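PDB 6H6X: 3-polyprenyl-4-hydroxybenzoate decarboxylase and related decarboxylases from Pelotomaculum thermopropionicum, which catalyses, with prenylated FMN as cofactor, the reversible decarboxylation that links 2,5-furandicarboxylic acid to 2-furoic acid. Local coordinates for residues K17-R22 and D39-L44; V56-A61 and T288-S293; G62-F67 and H296-G301. The protein carries 8 engineered substitutions. One frame throughout, in Å; residues are numbered along the deposited sequence. Where two conformers were deposited one is given.

From the N terminus, contact 1 comes first. It closes a short loop by setting 17-22 beside 39-44 after a single helical crossover, and it is complete before the other two begin. Contact 2 opens at 56-61, the next strand of the same small sheet, and closes more than 220 residues later at 288-293, after the chain has run through most of the flavin-binding region. Contact 3 starts at once with 62-67 and closes at 296-301, so contacts 2 and 3 cross. Bonds from Ser43 and Leu44 to Thr58 continue the sheet from contact 1 to contact 2; contacts 2 and 3 tie it to the turn and long helix that border the prenylated FMN.

Contact 1: K17-R22 and D39-L44; sequences KLKRVR and DGICSL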
loop_
_atom_site.group_PDB
_atom_site.type_symbol
_atom_site.label_atom_id
_atom_site.label_comp_id
_atom_site.label_asym_id
_atom_site.label_seq_id
_atom_site.Cartn_x
_atom_site.Cartn_y
_atom_site.Cartn_z
ATOM N N LYS B 17 7.228 7.003 21.596
ATOM C CA LYS B 17 6.324 7.484 20.527
ATOM C C LYS B 17 5.944 8.952 20.710
ATOM O O LYS B 17 4.985 9.442 20.128
ATOM C CB LYS B 17 5.084 6.591 20.469
ATOM C CG LYS B 17 5.427 5.116 20.305
ATOM C CD LYS B 17 4.641 4.461 19.187
ATOM C CE LYS B 17 5.290 3.164 18.746
ATOM N NZ LYS B 17 4.437 2.450 17.759
ATOM N N LEU B 18 6.718 9.655 21.526
ATOM C CA LEU B 18 6.648 11.085 21.637
ATOM C C LEU B 18 8.066 11.582 21.465
ATOM O O LEU B 18 8.942 11.182 22.217
ATOM C CB LEU B 18 6.140 11.500 23.018
ATOM C CG LEU B 18 6.031 13.017 23.286
ATOM C CD1 LEU B 18 4.873 13.640 22.520
ATOM C CD2 LEU B 18 5.871 13.306 24.764
ATOM N N LYS B 19 8.269 12.481 20.520
ATOM C CA LYS B 19 9.548 13.124 20.337
ATOM C C LYS B 19 9.304 14.585 20.512
ATOM O O LYS B 19 8.273 15.107 20.129
ATOM C CB LYS B 19 10.179 12.792 18.958
ATOM C CG LYS B 19 10.298 11.276 18.704
ATOM C CD LYS B 19 11.664 10.747 18.247
ATOM C CE LYS B 19 11.857 10.793 16.728
ATOM N NZ LYS B 19 11.052 9.823 15.904
ATOM N N ARG B 20 10.263 15.257 21.127
ATOM C CA ARG B 20 10.190 16.670 21.346
ATOM C C ARG B 20 10.976 17.383 20.278
ATOM O O ARG B 20 11.944 16.850 19.735
ATOM C CB ARG B 20 10.757 16.968 22.734
ATOM C CG ARG B 20 10.052 16.149 23.824
ATOM C CD ARG B 20 10.826 16.223 25.117
ATOM N NE ARG B 20 10.018 15.703 26.222
ATOM C CZ ARG B 20 9.239 16.445 27.007
ATOM N NH1 ARG B 20 9.117 17.776 26.854
ATOM N NH2 ARG B 20 8.553 15.836 27.949
ATOM N N VAL B 21 10.559 18.603 19.991
ATOM C CA VAL B 21 11.218 19.451 19.056
ATOM C C VAL B 21 11.535 20.744 19.796
ATOM O O VAL B 21 10.648 21.655 19.952
ATOM C CB VAL B 21 10.310 19.724 17.849
ATOM C CG1 VAL B 21 10.947 20.735 16.914
ATOM C CG2 VAL B 21 9.996 18.422 17.119
ATOM N N ARG B 22 12.816 20.839 20.195
ATOM C CA ARG B 22 13.345 21.965 20.974
ATOM C C ARG B 22 13.665 23.179 20.124
ATOM O O ARG B 22 13.696 24.287 20.648
ATOM C CB ARG B 22 14.616 21.546 21.708
ATOM C CG ARG B 22 14.542 20.303 22.571
ATOM C CD ARG B 22 15.935 20.035 23.163
ATOM N NE ARG B 22 15.930 19.257 24.418
ATOM C CZ ARG B 22 16.974 18.567 24.923
ATOM N NH1 ARG B 22 16.863 17.898 26.079
ATOM N NH2 ARG B 22 18.145 18.524 24.288
ATOM N N ASP B 39 3.607 11.669 10.699
ATOM C CA ASP B 39 2.232 11.127 10.659
ATOM C C ASP B 39 2.293 9.603 10.732
ATOM O O ASP B 39 2.961 8.973 9.947
ATOM C CB ASP B 39 1.546 11.581 9.341
ATOM C CG ASP B 39 0.043 11.238 9.264
ATOM O OD1 ASP B 39 -0.646 11.073 10.306
ATOM O OD2 ASP B 39 -0.452 11.160 8.118
ATOM N N GLY B 40 1.611 9.026 11.701
ATOM C CA GLY B 40 1.606 7.598 11.868
ATOM C C GLY B 40 2.833 6.982 12.544
ATOM O O GLY B 40 2.802 5.769 12.813
ATOM N N ILE B 41 3.910 7.746 12.814
ATOM C CA ILE B 41 5.096 7.126 13.458
ATOM C C ILE B 41 5.186 7.618 14.899
ATOM O O ILE B 41 5.269 6.822 15.811
ATOM C CB ILE B 41 6.443 7.216 12.654
ATOM C CG1 ILE B 41 7.480 8.158 13.309
ATOM C CG2 ILE B 41 6.196 7.504 11.176
ATOM C CD1 ILE B 41 8.841 8.241 12.615
ATOM N N CYS B 42 5.118 8.920 15.105
ATOM C CA CYS B 42 5.133 9.451 16.446
ATOM C C CYS B 42 4.478 10.816 16.613
ATOM O O CYS B 42 4.375 11.596 15.688
ATOM C CB CYS B 42 6.589 9.525 16.951
ATOM S SG CYS B 42 7.505 10.864 16.143
ATOM N N SER B 43 4.082 11.074 17.852
ATOM C CA SER B 43 3.571 12.353 18.296
ATOM C C SER B 43 4.730 13.308 18.406
ATOM O O SER B 43 5.829 12.893 18.787
ATOM C CB SER B 43 2.921 12.206 19.672
ATOM O OG SER B 43 2.445 13.460 20.112
ATOM N N LEU B 44 4.478 14.578 18.104
ATOM C CA LEU B 44 5.464 15.603 18.244
ATOM C C LEU B 44 4.991 16.694 19.207
ATOM O O LEU B 44 3.876 17.246 19.071
ATOM C CB LEU B 44 5.756 16.250 16.903
ATOM C CG LEU B 44 6.382 15.437 15.803
ATOM C CD1 LEU B 44 6.442 16.305 14.546
ATOM C CD2 LEU B 44 7.769 15.006 16.201
#
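Leu18 and Ser43 each carry their first side-chain branch anti to the backbone N (chi1 179° in both), and this brings Leu18 CD1 to 3.4 Å from Ser43 OG on one face of the sheet. This is a van der Waals contact of a methyl with an oxygen whose hydrogen bond is to Thr58 O on the next strand; a small serine suits this place, spanning two strands under the leucine. Leu12 of helix 5-14 packs against both residues. Ser43 is also gripped through its backbone: Ser43 N donates to Lys17 O at 2.9 Å, and Ser43 O accepts from Lys19 N at 3.0 Å. One residue of 39-44 thus bonds to the two residues flanking Leu18, the pattern of a parallel pair. The pairing is that of a beta-alpha-beta unit, in which helix 30-38 carries the chain from strand 18-21 to the start of strand 43-46. Leu44 CA adds a CH...O contact to Lys19 O at 3.4 Å. On the other face Lys19 bends at three successive torsions, and the curled chain puts two of its atoms against one sulfur: Lys19 CG lies 3.8 Å from Cys42 SG, and Lys19 NZ 3.7 Å from it. A long, flexible lysine suits this partly exposed position, its stem covering the thiol. Farther along, branched Val21 reaches Leu44 at an oblique angle, with Val21 CG2 4.2 Å from Leu44 CD2. Leu443, Tyr446 and Leu447 of the second subunit pack onto Leu44, Val21 and Lys19, respectively, making these side chains part of the dimer interface.

Contact 2: V56-A61 and T288-S293; sequences VVTGLA and TIIPAS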
loop_
_atom_site.group_PDB
_atom_site.type_symbol
_atom_site.label_atom_id
_atom_site.label_comp_id
_atom_site.label_asym_id
_atom_site.label_seq_id
_atom_site.Cartn_x
_atom_site.Cartn_y
_atom_site.Cartn_z
ATOM N N VAL B 56 2.959 23.076 21.615
ATOM C CA VAL B 56 1.908 22.509 20.772
ATOM C C VAL B 56 2.191 21.043 20.638
ATOM O O VAL B 56 3.333 20.665 20.421
ATOM C CB VAL B 56 1.856 23.170 19.413
ATOM C CG1 VAL B 56 0.929 22.407 18.461
ATOM C CG2 VAL B 56 1.368 24.604 19.565
ATOM N N VAL B 57 1.175 20.192 20.829
ATOM C CA VAL B 57 1.354 18.762 20.622
ATOM C C VAL B 57 0.444 18.343 19.436
ATOM O O VAL B 57 -0.639 18.897 19.216
ATOM C CB VAL B 57 1.144 17.970 21.920
ATOM C CG1 VAL B 57 -0.318 17.944 22.353
ATOM C CG2 VAL B 57 1.642 16.571 21.814
ATOM N N THR B 58 0.931 17.420 18.628
ATOM C CA THR B 58 0.137 16.870 17.531
ATOM C C THR B 58 0.394 15.368 17.407
ATOM O O THR B 58 1.428 14.893 17.835
ATOM C CB THR B 58 0.342 17.620 16.212
ATOM O OG1 THR B 58 -0.655 17.203 15.246
ATOM C CG2 THR B 58 1.730 17.409 15.676
ATOM N N GLY B 59 -0.608 14.635 16.907
ATOM C CA GLY B 59 -0.464 13.217 16.599
ATOM C C GLY B 59 -0.462 12.353 17.859
ATOM O O GLY B 59 0.396 11.498 18.005
ATOM N N LEU B 60 -1.446 12.551 18.733
ATOM C CA LEU B 60 -1.570 11.788 20.008
ATOM C C LEU B 60 -1.759 10.322 19.835
ATOM O O LEU B 60 -1.295 9.520 20.665
ATOM C CB LEU B 60 -2.733 12.301 20.874
ATOM C CG LEU B 60 -2.636 13.773 21.284
ATOM C CD1 LEU B 60 -3.804 14.127 22.157
ATOM C CD2 LEU B 60 -1.329 14.038 21.998
ATOM N N ALA B 61 -2.433 9.955 18.758
ATOM C CA ALA B 61 -2.588 8.555 18.389
ATOM C C ALA B 61 -2.788 8.499 16.880
ATOM O O ALA B 61 -3.654 9.185 16.354
ATOM C CB ALA B 61 -3.809 7.971 19.103
ATOM N N THR B 288 -3.146 20.349 18.566
ATOM C CA THR B 288 -3.765 20.540 17.269
ATOM C C THR B 288 -3.867 19.211 16.529
ATOM O O THR B 288 -3.041 18.314 16.749
ATOM C CB THR B 288 -3.033 21.593 16.440
ATOM O OG1 THR B 288 -3.909 21.995 15.389
ATOM C CG2 THR B 288 -1.683 21.080 15.881
ATOM N N ILE B 289 -4.901 19.086 15.706
ATOM C CA ILE B 289 -5.039 17.913 14.839
ATOM C C ILE B 289 -4.807 18.435 13.437
ATOM O O ILE B 289 -5.473 19.368 12.998
ATOM C CB ILE B 289 -6.426 17.280 14.981
ATOM C CG1 ILE B 289 -6.529 16.507 16.318
ATOM C CG2 ILE B 289 -6.716 16.338 13.843
ATOM C CD1 ILE B 289 -7.991 16.227 16.717
ATOM N N ILE B 290 -3.842 17.861 12.748
ATOM C CA ILE B 290 -3.554 18.269 11.374
ATOM C C ILE B 290 -4.583 17.593 10.480
ATOM O O ILE B 290 -4.744 16.371 10.552
ATOM C CB ILE B 290 -2.163 17.830 10.975
ATOM C CG1 ILE B 290 -1.135 18.615 11.813
ATOM C CG2 ILE B 290 -1.913 18.142 9.511
ATOM C CD1 ILE B 290 0.233 17.937 11.779
ATOM N N PRO B 291 -5.327 18.368 9.680
ATOM C CA PRO B 291 -6.367 17.699 8.891
ATOM C C PRO B 291 -5.812 16.698 7.895
ATOM O O PRO B 291 -4.709 16.880 7.341
ATOM C CB PRO B 291 -7.023 18.854 8.171
ATOM C CG PRO B 291 -6.920 19.960 9.164
ATOM C CD PRO B 291 -5.502 19.842 9.632
ATOM N N ALA B 292 -6.577 15.647 7.692
ATOM C CA ALA B 292 -6.183 14.465 6.956
ATOM C C ALA B 292 -4.963 13.664 7.445
ATOM O O ALA B 292 -4.472 12.783 6.734
ATOM C CB ALA B 292 -6.026 14.825 5.477
ATOM N N SER B 293 -4.491 13.908 8.659
ATOM C CA SER B 293 -3.503 13.037 9.303
ATOM C C SER B 293 -4.180 11.738 9.759
ATOM O O SER B 293 -5.403 11.624 9.793
ATOM C CB SER B 293 -2.892 13.728 10.540
ATOM O OG SER B 293 -3.876 13.941 11.526
HETATM O O HOH W 1 -2.385 15.653 13.667
#
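Thr288 N donates to Val57 O over 3.0 Å, arriving almost in line with the carbonyl, and this bond carries the pairing of strand 56-58 one residue past the short strand 286-287. Beside it, Thr58 OG1 stands 3.0 Å from Thr288 O; its proton has a second possible acceptor, so the hydroxyl may turn either way. Placing OG1 anti to the backbone N (chi1 -169°) aims the hydroxyl at 288-293. Carbon atoms pack too: Thr288 CG2 lies on Val56 CG1 at 3.9 Å and also touches Thr58 CB. Threonine suits both positions: Thr288 bonds through OG1 while CG2 packs, and Thr58 turns OG1 to Thr288 O and a water while CB packs. Ile290 crosses Thr58 at about a right angle, its CD1 3.7 Å from Thr58 OG1.

That water forms the next shell. It lies 2.8 Å from Thr58 OG1, accepts from Ile290 N and donates to Ser293 OG. Ser293 OG in turn donates to Ile290 O at 2.8 Å, in the plane of that carbonyl, and Ser293 N binds the same oxygen, closing a type II turn. Pro291 fits the first corner of this turn, and Ala292 takes the positive phi of the second. Ser293 is the N-cap of helix 294-315, its OG meeting His296 N. Farther out, Thr288 OG1 is held by His122 and Thr132, while Glu295 bonds the backbone N atoms of Gly59 and Leu60. Ile289, whose CB points away from 56-61, touches the prenylated FMN.

The water therefore links three polar groups, satisfying Ile290 N and coupling the strand to the helix cap; bonds on the side that Ile289 CB points away from would steady the backbone of that pocket residue.

Contact 3: G62-F67 and H296-G301; sequences GDRELF and HLLLGG. With 4LU (1-deoxy-5-O-phosphono-1-(3,3,4,5-tetramethyl-9,11-dioxo-2,3,8,9,10,11-hexahydro-7H-quinolino[1,8-fg]pteridin-12-ium-7-y l)-D-ribitol), chain I.
Asp63 OD1 accepts from Leu66 N at 2.8 Å, nearly along the carboxylate C-O axis, and so caps helix 64-70 as its N-cap residue; a short acidic side chain suits this place at the positive end of a helix. The cap closes the first turn, and this end of the helix meets Leu298 of helix 294-315, the residue most covered by 62-67. Leu298 CD1 rests against the backbone, 3.5 Å from Asp63 N, and CD2 lies over one face of the Arg64 guanidinium, although Arg64 has two conformers and this detail is less certain. Phe67, at the end of the first turn, reaches two neighbouring leucines obliquely: its CE2 is 3.5 Å from Leu298 CB and its CE1 3.7 Å from Leu299 CD2. With chi1 at -178°, His296 swings its ring away from 62-67. Cofactor C13 lies over one face, toward the rim; separately, His296 CD2 approaches C7M at 3.2 Å. Its ND1 is bonded to Ala292 N, which would limit the ring's rotation. Between the segments, leucine methyls meet backbone, guanidinium face and aromatic ring by van der Waals contact without directional bonds, and Leu299 touches both Phe67 and, through CD1 at 4.0 Å, cofactor methyl C8M.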
loop_
_atom_site.group_PDB
_atom_site.type_symbol
_atom_site.label_atom_id
_atom_site.label_comp_id
_atom_site.label_asym_id
_atom_site.label_seq_id
_atom_site.Cartn_x
_atom_site.Cartn_y
_atom_site.Cartn_z
ATOM N N GLY B 62 -1.994 7.691 16.204
ATOM C CA GLY B 62 -1.965 7.626 14.764
ATOM C C GLY B 62 -1.993 6.232 14.182
ATOM O O GLY B 62 -1.642 6.052 13.031
ATOM N N ASP B 63 -2.420 5.260 14.986
ATOM C CA ASP B 63 -2.555 3.890 14.572
ATOM C C ASP B 63 -3.517 3.218 15.516
ATOM O O ASP B 63 -3.805 3.737 16.604
ATOM C CB ASP B 63 -1.201 3.187 14.499
ATOM C CG ASP B 63 -0.532 2.978 15.877
ATOM O OD1 ASP B 63 -1.201 2.485 16.833
ATOM O OD2 ASP B 63 0.690 3.268 15.977
ATOM N N ARG B 64 -4.025 2.081 15.109
ATOM C CA ARG B 64 -5.035 1.377 15.882
ATOM C C ARG B 64 -4.538 0.794 17.218
ATOM O O ARG B 64 -5.347 0.639 18.136
ATOM C CB ARG B 64 -5.685 0.337 14.983
ATOM C CG ARG B 64 -6.687 0.988 14.100
ATOM C CD ARG B 64 -6.602 0.290 12.767
ATOM N NE ARG B 64 -5.874 1.023 11.728
ATOM C CZ ARG B 64 -6.513 1.669 10.774
ATOM N NH1 ARG B 64 -7.826 1.672 10.850
ATOM N NH2 ARG B 64 -5.873 2.301 9.786
ATOM N N GLU B 65 -3.244 0.501 17.327
ATOM C CA GLU B 65 -2.647 0.017 18.586
ATOM C C GLU B 65 -2.761 1.089 19.691
ATOM O O GLU B 65 -3.279 0.794 20.760
ATOM C CB GLU B 65 -1.192 -0.439 18.364
ATOM N N LEU B 66 -2.415 2.344 19.377
ATOM C CA LEU B 66 -2.571 3.441 20.325
ATOM C C LEU B 66 -3.986 3.748 20.671
ATOM O O LEU B 66 -4.274 3.944 21.836
ATOM C CB LEU B 66 -1.841 4.685 19.864
ATOM C CG LEU B 66 -0.333 4.443 19.855
ATOM C CD1 LEU B 66 0.371 5.629 19.258
ATOM C CD2 LEU B 66 0.177 4.163 21.254
ATOM N N PHE B 67 -4.920 3.737 19.727
ATOM C CA PHE B 67 -6.300 3.964 20.140
ATOM C C PHE B 67 -6.819 2.836 20.995
ATOM O O PHE B 67 -7.649 3.057 21.869
ATOM C CB PHE B 67 -7.235 4.203 18.936
ATOM C CG PHE B 67 -7.156 5.604 18.385
ATOM C CD1 PHE B 67 -7.843 6.631 18.999
ATOM C CD2 PHE B 67 -6.423 5.878 17.272
ATOM C CE1 PHE B 67 -7.776 7.927 18.508
ATOM C CE2 PHE B 67 -6.366 7.177 16.752
ATOM C CZ PHE B 67 -7.043 8.201 17.369
ATOM N N HIS B 296 -6.486 12.434 12.596
ATOM C CA HIS B 296 -7.770 12.930 12.146
ATOM C C HIS B 296 -8.623 11.788 11.580
ATOM O O HIS B 296 -9.750 11.610 11.992
ATOM C CB HIS B 296 -7.586 14.002 11.091
ATOM C CG HIS B 296 -8.850 14.616 10.604
ATOM N ND1 HIS B 296 -8.920 15.304 9.420
ATOM C CD2 HIS B 296 -10.102 14.616 11.110
ATOM C CE1 HIS B 296 -10.147 15.769 9.246
ATOM N NE2 HIS B 296 -10.890 15.347 10.252
ATOM N N LEU B 297 -8.047 11.029 10.656
ATOM C CA LEU B 297 -8.777 9.947 9.986
ATOM C C LEU B 297 -9.238 8.849 10.956
ATOM O O LEU B 297 -10.408 8.447 10.917
ATOM C CB LEU B 297 -7.917 9.365 8.846
ATOM C CG LEU B 297 -7.612 10.330 7.681
ATOM C CD1 LEU B 297 -6.899 9.623 6.574
ATOM C CD2 LEU B 297 -8.848 11.099 7.197
ATOM N N LEU B 298 -8.369 8.439 11.897
ATOM C CA LEU B 298 -8.723 7.367 12.854
ATOM C C LEU B 298 -9.726 7.757 13.917
ATOM O O LEU B 298 -10.538 6.900 14.367
ATOM C CB LEU B 298 -7.470 6.727 13.451
ATOM C CG LEU B 298 -6.685 5.921 12.442
ATOM C CD1 LEU B 298 -5.330 5.446 12.973
ATOM C CD2 LEU B 298 -7.497 4.733 12.053
ATOM N N LEU B 299 -9.741 9.020 14.319
ATOM C CA LEU B 299 -10.735 9.445 15.282
ATOM C C LEU B 299 -12.125 9.123 14.814
ATOM O O LEU B 299 -12.877 8.415 15.490
ATOM C CB LEU B 299 -10.650 10.949 15.647
ATOM C CG LEU B 299 -9.754 11.308 16.813
ATOM C CD1 LEU B 299 -9.726 12.849 16.919
ATOM C CD2 LEU B 299 -10.275 10.624 18.080
ATOM N N GLY B 300 -12.480 9.687 13.664
ATOM C CA GLY B 300 -13.796 9.390 13.056
ATOM C C GLY B 300 -13.902 7.957 12.521
ATOM O O GLY B 300 -14.941 7.338 12.648
ATOM N N GLY B 301 -12.824 7.446 11.940
ATOM C CA GLY B 301 -12.771 6.125 11.349
ATOM C C GLY B 301 -13.122 4.966 12.270
ATOM O O GLY B 301 -13.948 4.132 11.940
HETATM C C9 4LU I . -14.351 15.775 13.433
HETATM C C8 4LU I . -12.957 15.710 13.729
HETATM C C7 4LU I . -12.051 16.690 13.309
HETATM C C10 4LU I . -16.863 18.096 11.868
HETATM C C6 4LU I . -12.542 17.718 12.305
HETATM N N3 4LU I . -17.997 20.609 11.435
HETATM C C2 4LU I . -18.796 19.531 11.722
HETATM C C13 4LU I . -10.199 18.946 11.656
HETATM C C5 4LU I . -11.711 18.906 11.740
HETATM C C1 4LU I . -13.702 19.586 10.463
HETATM O O2 4LU I . -20.054 19.688 11.798
HETATM N N1 4LU I . -18.236 18.305 11.945
HETATM C C4 4LU I . -16.637 20.511 11.340
HETATM O O4 4LU I . -15.939 21.527 11.092
HETATM C C4A 4LU I . -15.993 19.168 11.561
HETATM N N5 4LU I . -14.572 18.976 11.521
HETATM C C3 4LU I . -12.442 19.854 10.853
HETATM C C12 4LU I . -11.808 19.873 12.955
HETATM C C5A 4LU I . -13.996 17.848 12.166
HETATM C C7M 4LU I . -10.565 16.570 13.643
HETATM C C8M 4LU I . -12.545 14.542 14.585
HETATM C C9A 4LU I . -14.927 16.781 12.628
HETATM N N10 4LU I . -16.290 16.827 12.141
HETATM C "C1'" 4LU I . -17.224 15.731 12.394
HETATM C "C2'" 4LU I . -18.030 15.769 13.713
HETATM O "O2'" 4LU I . -17.244 16.123 14.856
HETATM C "C3'" 4LU I . -18.583 14.373 13.955
HETATM O "O3'" 4LU I . -19.229 13.906 12.767
HETATM C "C4'" 4LU I . -19.510 14.324 15.173
HETATM O "O4'" 4LU I . -19.703 12.984 15.720
HETATM C "C5'" 4LU I . -20.901 14.897 14.958
HETATM O "O5'" 4LU I . -21.476 14.686 16.265
HETATM P P 4LU I . -23.077 14.703 16.547
HETATM O O2P 4LU I . -23.263 14.671 18.075
HETATM O O3P 4LU I . -23.587 16.061 15.985
HETATM O O1P 4LU I . -23.594 13.434 15.866
#